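Local coordinates for protein exoglucanase A (Cellulomonas fimi, PDB 7CBD) that hydrolyses the beta-1,4-glucosidic linkages of cellulose with inversion of anomeric configuration, releasing cellobiose from non-reducing chain ends, through its family 6 catalytic domain, at residues D179-H182 / N186-N189; L211-A216 / A221-I226. All coordinates share one frame; numbering follows the deposited sequence.

Contact 1: residues D179-H182 / N186-N189; sequences DKLH and NVYN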
# COMPACT_ATOMS: atom_id res chain seq x y z
N ASP A 179 -14.46 -0.51 -15.35
CA ASP A 179 -15.77 -0.32 -15.97
C ASP A 179 -16.89 -0.58 -14.97
O ASP A 179 -17.84 0.20 -14.85
CB ASP A 179 -15.94 -1.25 -17.18
CG ASP A 179 -15.20 -0.77 -18.43
OD1 ASP A 179 -14.81 0.42 -18.51
OD2 ASP A 179 -15.02 -1.60 -19.34
N LYS A 180 -16.79 -1.70 -14.23
CA LYS A 180 -17.86 -2.07 -13.31
C LYS A 180 -17.92 -1.12 -12.12
O LYS A 180 -19.01 -0.75 -11.66
CB LYS A 180 -17.66 -3.50 -12.83
CG LYS A 180 -17.88 -4.53 -13.93
CD LYS A 180 -19.35 -4.75 -14.19
CE LYS A 180 -19.99 -5.49 -13.03
NZ LYS A 180 -21.35 -6.03 -13.35
N LEU A 181 -16.76 -0.72 -11.59
CA LEU A 181 -16.74 0.10 -10.39
C LEU A 181 -17.04 1.56 -10.70
O LEU A 181 -17.74 2.23 -9.93
CB LEU A 181 -15.39 -0.03 -9.68
CG LEU A 181 -15.13 -1.41 -9.08
CD1 LEU A 181 -13.73 -1.49 -8.51
CD2 LEU A 181 -16.13 -1.73 -8.01
N HIS A 182 -16.51 2.08 -11.82
CA HIS A 182 -16.80 3.47 -12.14
C HIS A 182 -18.28 3.71 -12.43
O HIS A 182 -18.77 4.83 -12.26
CB HIS A 182 -15.94 3.96 -13.30
CG HIS A 182 -16.28 5.35 -13.73
ND1 HIS A 182 -16.09 6.44 -12.91
CD2 HIS A 182 -16.88 5.82 -14.85
CE1 HIS A 182 -16.52 7.53 -13.52
NE2 HIS A 182 -17.01 7.18 -14.70
N ASN A 186 -20.76 6.35 -6.20
CA ASN A 186 -20.06 6.59 -4.94
C ASN A 186 -18.79 5.77 -4.80
O ASN A 186 -18.23 5.70 -3.70
CB ASN A 186 -21.00 6.38 -3.74
CG ASN A 186 -21.66 5.02 -3.74
OD1 ASN A 186 -21.90 4.42 -4.80
ND2 ASN A 186 -21.96 4.51 -2.56
N VAL A 187 -18.32 5.15 -5.88
CA VAL A 187 -17.04 4.44 -5.90
C VAL A 187 -16.02 5.32 -6.61
O VAL A 187 -16.31 5.88 -7.67
CB VAL A 187 -17.16 3.06 -6.56
CG1 VAL A 187 -15.79 2.38 -6.63
CG2 VAL A 187 -18.13 2.19 -5.80
N TYR A 188 -14.83 5.42 -6.01
CA TYR A 188 -13.73 6.25 -6.48
C TYR A 188 -12.54 5.33 -6.70
O TYR A 188 -12.09 4.66 -5.76
CB TYR A 188 -13.40 7.32 -5.43
CG TYR A 188 -14.57 8.28 -5.25
CD1 TYR A 188 -14.58 9.51 -5.91
CD2 TYR A 188 -15.69 7.94 -4.49
CE1 TYR A 188 -15.66 10.37 -5.80
CE2 TYR A 188 -16.78 8.80 -4.37
CZ TYR A 188 -16.76 10.02 -5.04
OH TYR A 188 -17.83 10.89 -4.95
N ASN A 189 -12.05 5.26 -7.93
CA ASN A 189 -11.05 4.28 -8.32
C ASN A 189 -9.66 4.90 -8.26
O ASN A 189 -9.38 5.86 -8.99
CB ASN A 189 -11.31 3.78 -9.73
CG ASN A 189 -12.56 2.95 -9.82
OD1 ASN A 189 -12.93 2.26 -8.87
ND2 ASN A 189 -13.23 3.01 -10.96
O HOH W 1 -15.02 6.13 -10.44
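L181, on the last turn of helix 161-182, meets both V187 and N189, the two residues of 186-189 whose side chains touch it. Its CB lies 3.9 Å from CG1 of V187, while the CB of V187 sits against the carbonyl O of L181 at 3.5 Å. The side chains of L181 and N189 cross obliquely, and OD1 of N189 rests on CB of L181 at 3.5 Å. This buried oxygen has no polar partner in the model. ND2 of the same amide lies 3.7 Å from CB of H182 and is held by a hydrogen bond to the carbonyl O of S225, which fixes which way the amide faces. Replacing N189 by an alanine would probably leave the S225 carbonyl without this donor and open a gap beside L181 CB. A chi1 of 176° swings the H182 ring beside its own carbonyl carbon, where ND1 meets a water 2.7 Å away in the ring plane; this water is also within hydrogen-bonding distance of the V187 carbonyl O, bridging segments that no direct hydrogen bond joins. The short turn from helix into parallel strand, here with mixed apolar and amide packing, is characteristic of beta-alpha-beta units in the distorted barrel of glycoside hydrolase family 6.

Contact 2: residues L211-A216 / A221-I226; sequences LFAEVA and AGFASI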
# COMPACT_ATOMS: atom_id res chain seq x y z
N LEU A 211 1.25 3.50 -20.29
CA LEU A 211 0.41 2.31 -20.17
C LEU A 211 -0.86 2.60 -19.37
O LEU A 211 -1.94 2.10 -19.71
CB LEU A 211 1.20 1.16 -19.54
CG LEU A 211 0.49 -0.19 -19.54
CD1 LEU A 211 1.50 -1.30 -19.82
CD2 LEU A 211 -0.23 -0.44 -18.24
N PHE A 212 -0.76 3.40 -18.31
CA PHE A 212 -1.97 3.78 -17.58
C PHE A 212 -2.95 4.53 -18.47
O PHE A 212 -4.17 4.31 -18.39
CB PHE A 212 -1.60 4.62 -16.35
CG PHE A 212 -0.95 3.82 -15.24
CD1 PHE A 212 -1.55 2.66 -14.77
CD2 PHE A 212 0.25 4.22 -14.69
CE1 PHE A 212 -0.96 1.92 -13.75
CE2 PHE A 212 0.85 3.49 -13.67
CZ PHE A 212 0.23 2.34 -13.20
N ALA A 213 -2.44 5.41 -19.33
CA ALA A 213 -3.32 6.12 -20.25
C ALA A 213 -3.98 5.16 -21.24
O ALA A 213 -5.16 5.32 -21.56
CB ALA A 213 -2.56 7.23 -20.98
N GLU A 214 -3.23 4.18 -21.74
CA GLU A 214 -3.83 3.18 -22.63
C GLU A 214 -4.96 2.45 -21.93
O GLU A 214 -6.03 2.21 -22.52
CB GLU A 214 -2.78 2.18 -23.09
CG GLU A 214 -1.73 2.76 -23.99
CD GLU A 214 -0.65 1.75 -24.35
OE1 GLU A 214 -0.80 0.56 -24.01
OE2 GLU A 214 0.35 2.16 -24.97
N VAL A 215 -4.74 2.05 -20.68
CA VAL A 215 -5.78 1.37 -19.93
C VAL A 215 -7.00 2.27 -19.77
O VAL A 215 -8.14 1.85 -20.01
CB VAL A 215 -5.23 0.86 -18.58
CG1 VAL A 215 -6.37 0.35 -17.70
CG2 VAL A 215 -4.19 -0.23 -18.84
N ALA A 216 -6.78 3.53 -19.40
CA ALA A 216 -7.89 4.47 -19.30
C ALA A 216 -8.69 4.54 -20.60
O ALA A 216 -9.92 4.44 -20.60
CB ALA A 216 -7.36 5.86 -18.92
N ALA A 221 -15.70 4.64 -20.02
CA ALA A 221 -15.76 6.06 -19.66
C ALA A 221 -14.45 6.81 -19.92
O ALA A 221 -14.38 8.01 -19.66
CB ALA A 221 -16.19 6.22 -18.20
N GLY A 222 -13.42 6.13 -20.42
CA GLY A 222 -12.18 6.82 -20.71
C GLY A 222 -11.49 7.28 -19.44
O GLY A 222 -11.47 6.59 -18.42
N PHE A 223 -10.93 8.49 -19.50
CA PHE A 223 -10.15 8.99 -18.37
C PHE A 223 -10.98 9.13 -17.11
O PHE A 223 -10.46 9.01 -16.00
CB PHE A 223 -9.43 10.28 -18.75
CG PHE A 223 -8.27 10.06 -19.69
CD1 PHE A 223 -7.07 9.56 -19.22
CD2 PHE A 223 -8.41 10.29 -21.05
CE1 PHE A 223 -6.01 9.32 -20.08
CE2 PHE A 223 -7.36 10.05 -21.92
CZ PHE A 223 -6.16 9.57 -21.44
N ALA A 224 -12.29 9.35 -17.24
CA ALA A 224 -13.15 9.47 -16.06
C ALA A 224 -13.19 8.20 -15.22
O ALA A 224 -13.61 8.25 -14.05
CB ALA A 224 -14.57 9.85 -16.48
N SER A 225 -12.78 7.06 -15.78
CA SER A 225 -12.83 5.80 -15.03
C SER A 225 -11.88 5.78 -13.85
O SER A 225 -12.09 5.00 -12.91
CB SER A 225 -12.47 4.64 -15.95
OG SER A 225 -13.41 4.52 -17.00
N ILE A 226 -10.83 6.59 -13.88
CA ILE A 226 -9.78 6.58 -12.87
C ILE A 226 -9.80 7.92 -12.15
O ILE A 226 -9.51 8.96 -12.74
CB ILE A 226 -8.41 6.31 -13.50
CG1 ILE A 226 -8.38 4.93 -14.17
CG2 ILE A 226 -7.31 6.42 -12.46
CD1 ILE A 226 -7.18 4.70 -15.06
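A chi1 of -72° places CG of F223 beside its own backbone N and anti to the carbonyl carbon, and this carries the ring back to A213 and A216 on helix 202-218. I226 likewise sets CG1 beside its backbone N, and an extended chi2 (168°) sends CD1 to the same methyl of A216. The small A216 CB is therefore shared: F223 CD1 approaches it obliquely to 3.7 Å, and I226 CD1 reaches it at 4.0 Å. A213, one turn earlier, meets the ring at its edge, near the ring plane, with CB 4.1 Å from CE1. In the family 6 barrel this is the return from a helix to the next parallel strand, 228-231, made through a single 3-10 turn at 223-225. G222, just ahead of F223, has a positive phi (68°), a backbone shape that favours glycine, and its CA lies 3.3 Å from the carbonyl O of A216 in a CA-H...O contact. No conventional hydrogen bond crosses between the segments; the A216 carbonyl is taken up by OG1 of T219. F286, from a loop, meets the F223 ring edge-to-face and also touches A216, while I226 packs on L178 of helix 161-182 and on I191 of strand 187-192.

Contacts 1 and 2 illustrate how successive helix-to-strand turns of a parallel barrel can pack against each other. They follow one another along the chain, contact 1 closing before contact 2 opens, yet their centres lie only 12 Å apart. The N189-S225 hydrogen bond, 3.0 Å from ND2 of N189 to the carbonyl O of S225, ties contact 1 to contact 2. H182 adds packing: its CD2 lies 3.4 Å from CB of A221, and its CG lies 3.7 Å from CA of S225. Strands 187-192 and 228-231 are paired in parallel, so the two turns precede neighbouring strands. Both contacts lie away from the predicted catalytic residues D149 and D371.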